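Local structure of sulfotransferase (Alicyclobacillus acidocaldarius subsp. acidocaldarius, 3RNL) at residues T55-E60 / P157-R162; S125-L130 / L138-S143. The protein probably transfers sulfuryl groups to an acceptor substrate and binds magnesium ions. All blocks are in the same frame, centred on the assembly; numbering follows the deposited sequence.

In the fold
Contact 2 is nested along the chain within the span that contact 1 closes: 55-60 comes first, then 125-130 and 138-143, and finally 157-162. Their centres lie about 11 Å apart on the same side of the chain's centre, in helices and loops of an alpha-beta-alpha sandwich built on a five-stranded parallel sheet, and away from the magnesium sites. The 157-162 loop bridges them. Its Tyr-161 OH makes a probable hydrogen bond to Ser-143 OG (2.7 Å) and packs on Tyr-127 and Leu-130, while Leu-158 rests on Ala-126. Helices 119-132 and 140-145 are thus joined through this loop to the turn preceding helix 60-64, tying together parts of the chain far apart in sequence.

Contact 1. Residues T55-E60 / P157-R162; sequences TGPGDE and PLWYYR
The indole of Trp-159 meets the 56-59 turn with its edge. Its NE1 donates a nearly straight hydrogen bond (169°) to Asp-59 OD1 at 2.9 Å; the oxygen lies in the ring plane and accepts the bond on its syn lone pair, with the carboxylate turned 51° from the indole. Further along the same edge, Trp-159 CZ2 touches Pro-57 CG at 3.7 Å and Pro-57 O at 3.6 Å. Tryptophan suits this place because it offers one N-H and a long apolar rim together. With CG anti to its carbonyl carbon (chi1 -59°), it extends from a short 3-10 turn toward the loop.

An alanine here would lose both, and is likely to leave Asp-59 without its indole donor and open a gap beside Pro-57.

The acceptor is itself well positioned. Asp-59 OD1 also forms a salt bridge with Arg-135, whose NE bonds to Pro-57 O, while OD2 takes the backbone N of Glu-156 and, weakly, that of Gly-56. Gly-56 to Asp-59 form a type II beta turn, closed by Asp-59 N to Gly-56 O (3.1 Å). Proline fits its second position and glycine, with its positive phi, its third; the lack of a side chain at Gly-56 leaves room for the Asp-59 carboxylate.

Tyr-155 meets the indole edge-to-face, and Arg-150 of helix 147-152 touches it too. The contact joins the loop after that helix to the turn leading into helix 60-64.

Contact 2. Residues S125-L130 / L138-S143; sequences SAYMHL and LSFRES
Tyr-127 lays one ring face against Phe-140: Phe-140 CB sits almost over the centre, 3.7 Å from the centroid, a CH-pi contact. The two rings are oblique, their planes 52° apart, and Phe-140 CD1 reaches Tyr-127 CG at 3.5 Å. Both side chains hold CG anti to the backbone N (chi1 170° for Tyr-127), which carries the tyrosine ring out from helix 119-132 across the start of the next helix.

Its phenol end then meets the chain just before that helix. Tyr-127 OH donates to Leu-138 O at 2.6 Å, in the carbonyl plane and on a lone pair, with a C=O...O angle of 139°. Tyrosine suits the site because it pairs a flat ring face with a hydroxyl that can reach this carbonyl.

Helices 119-132 and 140-145 follow one another in the chain, and the second starts with a capping box. Ser-139, the N-cap, accepts from Glu-142 N through OG (3.1 Å); in the Glu-142 conformer given, OE1 accepts from Ser-139 N and, at 3.0 Å, from Ser-139 OG, both on its anti side and somewhat out of the carboxylate plane. Serine is short enough to fold back on the first turn, and glutamate long enough to reach the N-cap amide.

One turn on, Ser-143 CB packs against Tyr-127 CD1 at 4.0 Å, its OG bonded to Glu-136. Phe-140 meanwhile meets Phe-124 edge-to-face and touches Leu-275 and Leu-279 of helix 273-294.

Contact 1. Residues T55-E60 / P157-R162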
ATOM      1  N   THR A  55      11.007   4.387 -16.428  1.00 16.55           N
ATOM      2  CA  THR A  55      12.081   3.903 -17.294  1.00 18.86           C
ATOM      3  C   THR A  55      12.799   2.593 -16.951  1.00 21.16           C
ATOM      4  O   THR A  55      13.716   2.194 -17.665  1.00 21.28           O
ATOM      5  CB  THR A  55      13.122   4.986 -17.424  1.00 24.13           C
ATOM      6  OG1 THR A  55      13.772   5.134 -16.159  1.00 20.02           O
ATOM      7  CG2 THR A  55      12.426   6.293 -17.782  1.00 21.25           C
ATOM      8  N   GLY A  56      12.448   1.960 -15.839  1.00 16.98           N
ATOM      9  CA  GLY A  56      13.187   0.787 -15.398  1.00 17.53           C
ATOM     10  C   GLY A  56      12.806  -0.482 -16.139  1.00 19.54           C
ATOM     11  O   GLY A  56      11.779  -0.535 -16.811  1.00 18.26           O
ATOM     12  N   PRO A  57      13.637  -1.521 -16.017  1.00 18.82           N
ATOM     13  CA  PRO A  57      13.315  -2.808 -16.646  1.00 23.02           C
ATOM     14  C   PRO A  57      12.034  -3.405 -16.067  1.00 23.72           C
ATOM     15  O   PRO A  57      11.895  -3.518 -14.850  1.00 21.03           O
ATOM     16  CB  PRO A  57      14.537  -3.691 -16.329  1.00 24.51           C
ATOM     17  CG  PRO A  57      15.325  -2.974 -15.316  1.00 29.41           C
ATOM     18  CD  PRO A  57      14.943  -1.518 -15.337  1.00 21.06           C
ATOM     19  N   GLY A  58      11.113  -3.794 -16.942  1.00 21.67           N
ATOM     20  CA  GLY A  58       9.831  -4.332 -16.517  1.00 20.38           C
ATOM     21  C   GLY A  58       8.856  -3.324 -15.924  1.00 21.13           C
ATOM     22  O   GLY A  58       7.849  -3.725 -15.339  1.00 18.35           O
ATOM     23  N   ASP A  59       9.126  -2.022 -16.076  1.00 18.04           N
ATOM     24  CA  ASP A  59       8.266  -0.984 -15.484  1.00 15.01           C
ATOM     25  C   ASP A  59       7.026  -0.700 -16.344  1.00 20.91           C
ATOM     26  O   ASP A  59       6.182   0.128 -15.980  1.00 21.07           O
ATOM     27  CB  ASP A  59       9.024   0.342 -15.337  1.00 16.73           C
ATOM     28  CG  ASP A  59      10.012   0.343 -14.188  1.00 20.13           C
ATOM     29  OD1 ASP A  59      10.309  -0.737 -13.633  1.00 16.54           O
ATOM     30  OD2 ASP A  59      10.502   1.443 -13.851  1.00 18.01           O
ATOM     31  N   GLU A  60       6.932  -1.391 -17.476  0.62 19.83           N
ATOM     32  CA  GLU A  60       5.864  -1.151 -18.451  0.62 25.28           C
ATOM     33  C   GLU A  60       4.455  -1.120 -17.841  0.62 24.51           C
ATOM     34  O   GLU A  60       3.616  -0.302 -18.233  0.62 24.19           O
ATOM     35  CB  GLU A  60       5.942  -2.176 -19.593  0.62 29.92           C
ATOM     36  CG  GLU A  60       7.122  -1.976 -20.558  0.62 30.12           C
ATOM     37  CD  GLU A  60       8.453  -2.496 -20.017  0.62 32.84           C
ATOM     38  OE1 GLU A  60       9.497  -2.245 -20.656  0.62 39.01           O
ATOM     39  OE2 GLU A  60       8.459  -3.160 -18.961  0.62 24.14           O
ATOM     40  N   PRO A 157       8.299   3.052  -8.391  1.00 12.32           N
ATOM     41  CA  PRO A 157       8.612   3.068  -6.953  1.00 14.08           C
ATOM     42  C   PRO A 157       8.879   1.698  -6.339  1.00 11.19           C
ATOM     43  O   PRO A 157       9.382   1.660  -5.218  1.00 13.05           O
ATOM     44  CB  PRO A 157       7.391   3.741  -6.295  1.00 16.04           C
ATOM     45  CG  PRO A 157       6.588   4.303  -7.410  1.00 24.46           C
ATOM     46  CD  PRO A 157       6.958   3.592  -8.678  1.00 16.52           C
ATOM     47  N   LEU A 158       8.554   0.600  -7.020  1.00 12.49           N
ATOM     48  CA  LEU A 158       8.926  -0.712  -6.477  1.00 13.31           C
ATOM     49  C   LEU A 158      10.429  -0.762  -6.216  1.00 15.56           C
ATOM     50  O   LEU A 158      10.895  -1.446  -5.300  1.00 14.14           O
ATOM     51  CB  LEU A 158       8.507  -1.847  -7.419  1.00 14.18           C
ATOM     52  CG  LEU A 158       8.694  -3.282  -6.891  1.00 17.12           C
ATOM     53  CD1 LEU A 158       8.032  -3.480  -5.517  1.00 16.83           C
ATOM     54  CD2 LEU A 158       8.145  -4.288  -7.897  1.00 20.99           C
ATOM     55  N   TRP A 159      11.185  -0.021  -7.020  1.00 13.14           N
ATOM     56  CA  TRP A 159      12.630   0.023  -6.861  1.00 14.72           C
ATOM     57  C   TRP A 159      13.084   0.909  -5.698  1.00 14.14           C
ATOM     58  O   TRP A 159      14.277   0.895  -5.359  1.00 15.09           O
ATOM     59  CB  TRP A 159      13.307   0.543  -8.133  1.00 16.08           C
ATOM     60  CG  TRP A 159      13.054  -0.232  -9.391  1.00 12.96           C
ATOM     61  CD1 TRP A 159      12.032  -0.038 -10.291  1.00 14.78           C
ATOM     62  CD2 TRP A 159      13.881  -1.266  -9.944  1.00 12.98           C
ATOM     63  NE1 TRP A 159      12.163  -0.908 -11.352  1.00 15.63           N
ATOM     64  CE2 TRP A 159      13.285  -1.674 -11.162  1.00 15.70           C
ATOM     65  CE3 TRP A 159      15.056  -1.893  -9.524  1.00 12.07           C
ATOM     66  CZ2 TRP A 159      13.830  -2.680 -11.962  1.00 15.61           C
ATOM     67  CZ3 TRP A 159      15.607  -2.897 -10.329  1.00 15.83           C
ATOM     68  CH2 TRP A 159      14.988  -3.282 -11.528  1.00 15.06           C
ATOM     69  N   TYR A 160      12.194   1.679  -5.064  1.00 11.37           N
ATOM     70  CA  TYR A 160      12.772   2.628  -4.124  1.00 13.05           C
ATOM     71  C   TYR A 160      12.641   1.978  -2.759  1.00 14.61           C
ATOM     72  O   TYR A 160      11.696   2.236  -2.002  1.00 13.79           O
ATOM     73  CB  TYR A 160      11.902   3.902  -4.083  1.00 12.12           C
ATOM     74  CG  TYR A 160      11.661   4.656  -5.389  1.00 13.35           C
ATOM     75  CD1 TYR A 160      12.333   4.339  -6.564  1.00 15.81           C
ATOM     76  CD2 TYR A 160      10.744   5.701  -5.424  1.00 14.79           C
ATOM     77  CE1 TYR A 160      12.077   5.051  -7.750  1.00 16.50           C
ATOM     78  CE2 TYR A 160      10.487   6.406  -6.585  1.00 18.37           C
ATOM     79  CZ  TYR A 160      11.145   6.079  -7.742  1.00 19.28           C
ATOM     80  OH  TYR A 160      10.856   6.806  -8.885  1.00 20.85           O
ATOM     81  N   TYR A 161      13.720   1.341  -2.341  1.00 15.07           N
ATOM     82  CA  TYR A 161      13.665   0.482  -1.175  1.00 13.91           C
ATOM     83  C   TYR A 161      13.467   1.329   0.057  1.00 12.96           C
ATOM     84  O   TYR A 161      12.634   1.020   0.909  1.00 15.87           O
ATOM     85  CB  TYR A 161      14.971  -0.291  -1.050  1.00 15.47           C
ATOM     86  CG  TYR A 161      15.178  -1.245  -2.190  1.00 14.00           C
ATOM     87  CD1 TYR A 161      14.269  -2.261  -2.442  1.00 21.35           C
ATOM     88  CD2 TYR A 161      16.296  -1.140  -3.013  1.00 16.60           C
ATOM     89  CE1 TYR A 161      14.453  -3.141  -3.498  1.00 20.30           C
ATOM     90  CE2 TYR A 161      16.487  -2.010  -4.065  1.00 15.62           C
ATOM     91  CZ  TYR A 161      15.573  -3.012  -4.299  1.00 15.53           C
ATOM     92  OH  TYR A 161      15.775  -3.880  -5.350  1.00 19.10           O
ATOM     93  N   ARG A 162      14.263   2.383   0.150  1.00 12.08           N
ATOM     94  CA  ARG A 162      14.199   3.287   1.298  1.00 15.44           C
ATOM     95  C   ARG A 162      13.016   4.258   1.218  1.00 18.56           C
ATOM     96  O   ARG A 162      12.278   4.417   2.192  1.00 15.54           O
ATOM     97  CB  ARG A 162      15.514   4.080   1.439  1.00 14.92           C
ATOM     98  CG  ARG A 162      16.703   3.264   1.962  1.00 14.35           C
ATOM     99  CD  ARG A 162      18.012   4.089   1.865  1.00 18.37           C
ATOM    100  NE  ARG A 162      18.998   3.686   2.877  1.00 30.86           N
ATOM    101  CZ  ARG A 162      19.985   2.820   2.663  1.00 38.91           C
ATOM    102  NH1 ARG A 162      20.125   2.256   1.473  1.00 37.46           N
ATOM    103  NH2 ARG A 162      20.836   2.520   3.637  1.00 37.61           N
TER

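Contact 2. Residues S125-L130 / L138-S143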
ATOM      1  N   SER A 125      11.529  -7.587   0.567  0.67 13.32           N
ATOM      2  CA  SER A 125      10.427  -8.175  -0.186  0.67 14.28           C
ATOM      3  C   SER A 125      10.315  -7.582  -1.595  0.67 15.67           C
ATOM      4  O   SER A 125      10.059  -8.303  -2.567  0.67 16.79           O
ATOM      5  CB  SER A 125       9.104  -7.991   0.563  0.67 17.27           C
ATOM      6  OG  SER A 125       8.055  -8.607  -0.148  0.67 17.25           O
ATOM      7  N   ALA A 126      10.489  -6.269  -1.707  1.00 11.39           N
ATOM      8  CA  ALA A 126      10.461  -5.615  -3.015  1.00 12.11           C
ATOM      9  C   ALA A 126      11.610  -6.132  -3.879  1.00 15.07           C
ATOM     10  O   ALA A 126      11.429  -6.424  -5.061  1.00 13.29           O
ATOM     11  CB  ALA A 126      10.549  -4.109  -2.870  1.00 12.50           C
ATOM     12  N   TYR A 127      12.786  -6.258  -3.271  1.00 13.94           N
ATOM     13  CA  TYR A 127      13.950  -6.800  -3.966  1.00 11.43           C
ATOM     14  C   TYR A 127      13.658  -8.205  -4.503  1.00 16.12           C
ATOM     15  O   TYR A 127      13.882  -8.488  -5.686  1.00 16.71           O
ATOM     16  CB  TYR A 127      15.162  -6.839  -3.028  1.00 12.70           C
ATOM     17  CG  TYR A 127      16.328  -7.606  -3.618  1.00 13.32           C
ATOM     18  CD1 TYR A 127      17.063  -7.081  -4.670  1.00 13.70           C
ATOM     19  CD2 TYR A 127      16.682  -8.851  -3.125  1.00 14.54           C
ATOM     20  CE1 TYR A 127      18.140  -7.792  -5.226  1.00 13.94           C
ATOM     21  CE2 TYR A 127      17.745  -9.568  -3.670  1.00 16.29           C
ATOM     22  CZ  TYR A 127      18.466  -9.030  -4.716  1.00 16.43           C
ATOM     23  OH  TYR A 127      19.518  -9.745  -5.261  1.00 17.16           O
HETATM   24  N   MSE A 128      13.164  -9.081  -3.631  0.57 12.81           N
HETATM   25  CA  MSE A 128      12.863 -10.457  -4.030  0.57 15.53           C
HETATM   26  C   MSE A 128      11.857 -10.503  -5.173  0.57 18.28           C
HETATM   27  O   MSE A 128      11.956 -11.349  -6.067  0.57 18.58           O
HETATM   28  CB  MSE A 128      12.362 -11.277  -2.838  0.57 16.17           C
HETATM   29  CG  MSE A 128      13.438 -11.519  -1.794  0.57 19.98           C
HETATM   30 SE   MSE A 128      12.904 -12.817  -0.429  0.57 50.41          SE
HETATM   31  CE  MSE A 128      11.770 -11.654   0.654  0.57 22.11           C
ATOM     32  N   HIS A 129      10.894  -9.590  -5.137  1.00 15.97           N
ATOM     33  CA  HIS A 129       9.875  -9.484  -6.189  1.00 18.47           C
ATOM     34  C   HIS A 129      10.541  -9.138  -7.522  1.00 18.97           C
ATOM     35  O   HIS A 129      10.277  -9.784  -8.543  1.00 19.06           O
ATOM     36  CB  HIS A 129       8.849  -8.417  -5.794  1.00 14.99           C
ATOM     37  CG  HIS A 129       7.794  -8.146  -6.828  1.00 25.19           C
ATOM     38  ND1 HIS A 129       6.493  -7.831  -6.490  1.00 36.51           N
ATOM     39  CD2 HIS A 129       7.850  -8.091  -8.181  1.00 28.58           C
ATOM     40  CE1 HIS A 129       5.790  -7.624  -7.589  1.00 35.82           C
ATOM     41  NE2 HIS A 129       6.589  -7.772  -8.630  1.00 29.19           N
ATOM     42  N   LEU A 130      11.414  -8.130  -7.503  1.00 15.61           N
ATOM     43  CA  LEU A 130      12.131  -7.706  -8.707  1.00 14.98           C
ATOM     44  C   LEU A 130      13.038  -8.806  -9.249  1.00 18.33           C
ATOM     45  O   LEU A 130      13.153  -8.973 -10.465  1.00 18.71           O
ATOM     46  CB  LEU A 130      12.940  -6.429  -8.439  1.00 12.57           C
ATOM     47  CG  LEU A 130      12.082  -5.187  -8.155  1.00 17.83           C
ATOM     48  CD1 LEU A 130      12.914  -4.094  -7.453  1.00 18.85           C
ATOM     49  CD2 LEU A 130      11.473  -4.679  -9.452  1.00 18.19           C
ATOM     50  N   LEU A 138      21.127  -7.899  -9.839  1.00 20.97           N
ATOM     51  CA  LEU A 138      22.151  -7.519  -8.857  1.00 20.71           C
ATOM     52  C   LEU A 138      21.851  -8.090  -7.478  1.00 20.03           C
ATOM     53  O   LEU A 138      20.720  -8.470  -7.192  1.00 21.20           O
ATOM     54  CB  LEU A 138      22.301  -5.997  -8.763  1.00 23.67           C
ATOM     55  CG  LEU A 138      22.705  -5.269 -10.051  1.00 27.66           C
ATOM     56  CD1 LEU A 138      22.562  -3.763  -9.861  1.00 30.65           C
ATOM     57  CD2 LEU A 138      24.113  -5.631 -10.463  1.00 32.02           C
ATOM     58  N   SER A 139      22.868  -8.128  -6.624  1.00 20.40           N
ATOM     59  CA  SER A 139      22.658  -8.445  -5.220  1.00 20.88           C
ATOM     60  C   SER A 139      21.817  -7.345  -4.572  1.00 20.02           C
ATOM     61  O   SER A 139      21.705  -6.238  -5.100  1.00 17.47           O
ATOM     62  CB  SER A 139      23.993  -8.533  -4.490  1.00 21.14           C
ATOM     63  OG  SER A 139      24.607  -7.251  -4.417  1.00 19.51           O
ATOM     64  N   PHE A 140      21.191  -7.664  -3.447  1.00 15.05           N
ATOM     65  CA  PHE A 140      20.400  -6.670  -2.727  1.00 15.28           C
ATOM     66  C   PHE A 140      21.307  -5.511  -2.326  1.00 14.76           C
ATOM     67  O   PHE A 140      20.912  -4.345  -2.386  1.00 15.52           O
ATOM     68  CB  PHE A 140      19.767  -7.324  -1.495  1.00 16.26           C
ATOM     69  CG  PHE A 140      18.933  -6.388  -0.651  1.00 15.86           C
ATOM     70  CD1 PHE A 140      17.908  -5.644  -1.214  1.00 14.64           C
ATOM     71  CD2 PHE A 140      19.171  -6.279   0.711  1.00 16.84           C
ATOM     72  CE1 PHE A 140      17.121  -4.785  -0.417  1.00 14.52           C
ATOM     73  CE2 PHE A 140      18.397  -5.427   1.503  1.00 19.76           C
ATOM     74  CZ  PHE A 140      17.368  -4.697   0.938  1.00 15.64           C
ATOM     75  N   ARG A 141      22.539  -5.826  -1.928  1.00 17.05           N
ATOM     76  CA  ARG A 141      23.466  -4.779  -1.503  1.00 16.55           C
ATOM     77  C   ARG A 141      23.696  -3.757  -2.622  1.00 18.93           C
ATOM     78  O   ARG A 141      23.652  -2.540  -2.388  1.00 16.11           O
ATOM     79  CB  ARG A 141      24.804  -5.384  -1.062  1.00 16.92           C
ATOM     80  CG  ARG A 141      25.701  -4.386  -0.372  1.00 18.61           C
ATOM     81  CD  ARG A 141      27.064  -4.994  -0.058  1.00 18.19           C
ATOM     82  NE  ARG A 141      27.044  -6.121   0.885  1.00 22.17           N
ATOM     83  CZ  ARG A 141      26.906  -5.998   2.203  1.00 23.24           C
ATOM     84  NH1 ARG A 141      26.719  -4.799   2.743  1.00 17.71           N
ATOM     85  NH2 ARG A 141      26.942  -7.074   2.987  1.00 21.82           N
ATOM     86  N   GLU A 142      23.946  -4.261  -3.827  0.57 16.28           N
ATOM     87  CA  GLU A 142      24.144  -3.416  -5.005  0.57 19.57           C
ATOM     88  C   GLU A 142      22.868  -2.697  -5.413  0.57 19.01           C
ATOM     89  O   GLU A 142      22.901  -1.542  -5.834  0.57 19.39           O
ATOM     90  CB  GLU A 142      24.631  -4.258  -6.188  0.57 19.16           C
ATOM     91  CG  GLU A 142      26.014  -4.861  -6.012  0.57 21.59           C
ATOM     92  CD  GLU A 142      26.371  -5.811  -7.145  0.57 29.75           C
ATOM     93  OE1 GLU A 142      25.796  -6.923  -7.203  0.57 26.27           O
ATOM     94  OE2 GLU A 142      27.213  -5.436  -7.986  0.57 34.29           O
ATOM     95  N   SER A 143      21.744  -3.395  -5.300  1.00 15.15           N
ATOM     96  CA  SER A 143      20.441  -2.832  -5.683  1.00 14.35           C
ATOM     97  C   SER A 143      20.089  -1.645  -4.772  1.00 16.95           C
ATOM     98  O   SER A 143      19.591  -0.616  -5.234  1.00 17.70           O
ATOM     99  CB  SER A 143      19.357  -3.923  -5.641  1.00 15.18           C
ATOM    100  OG  SER A 143      18.200  -3.566  -6.405  1.00 18.46           O
TER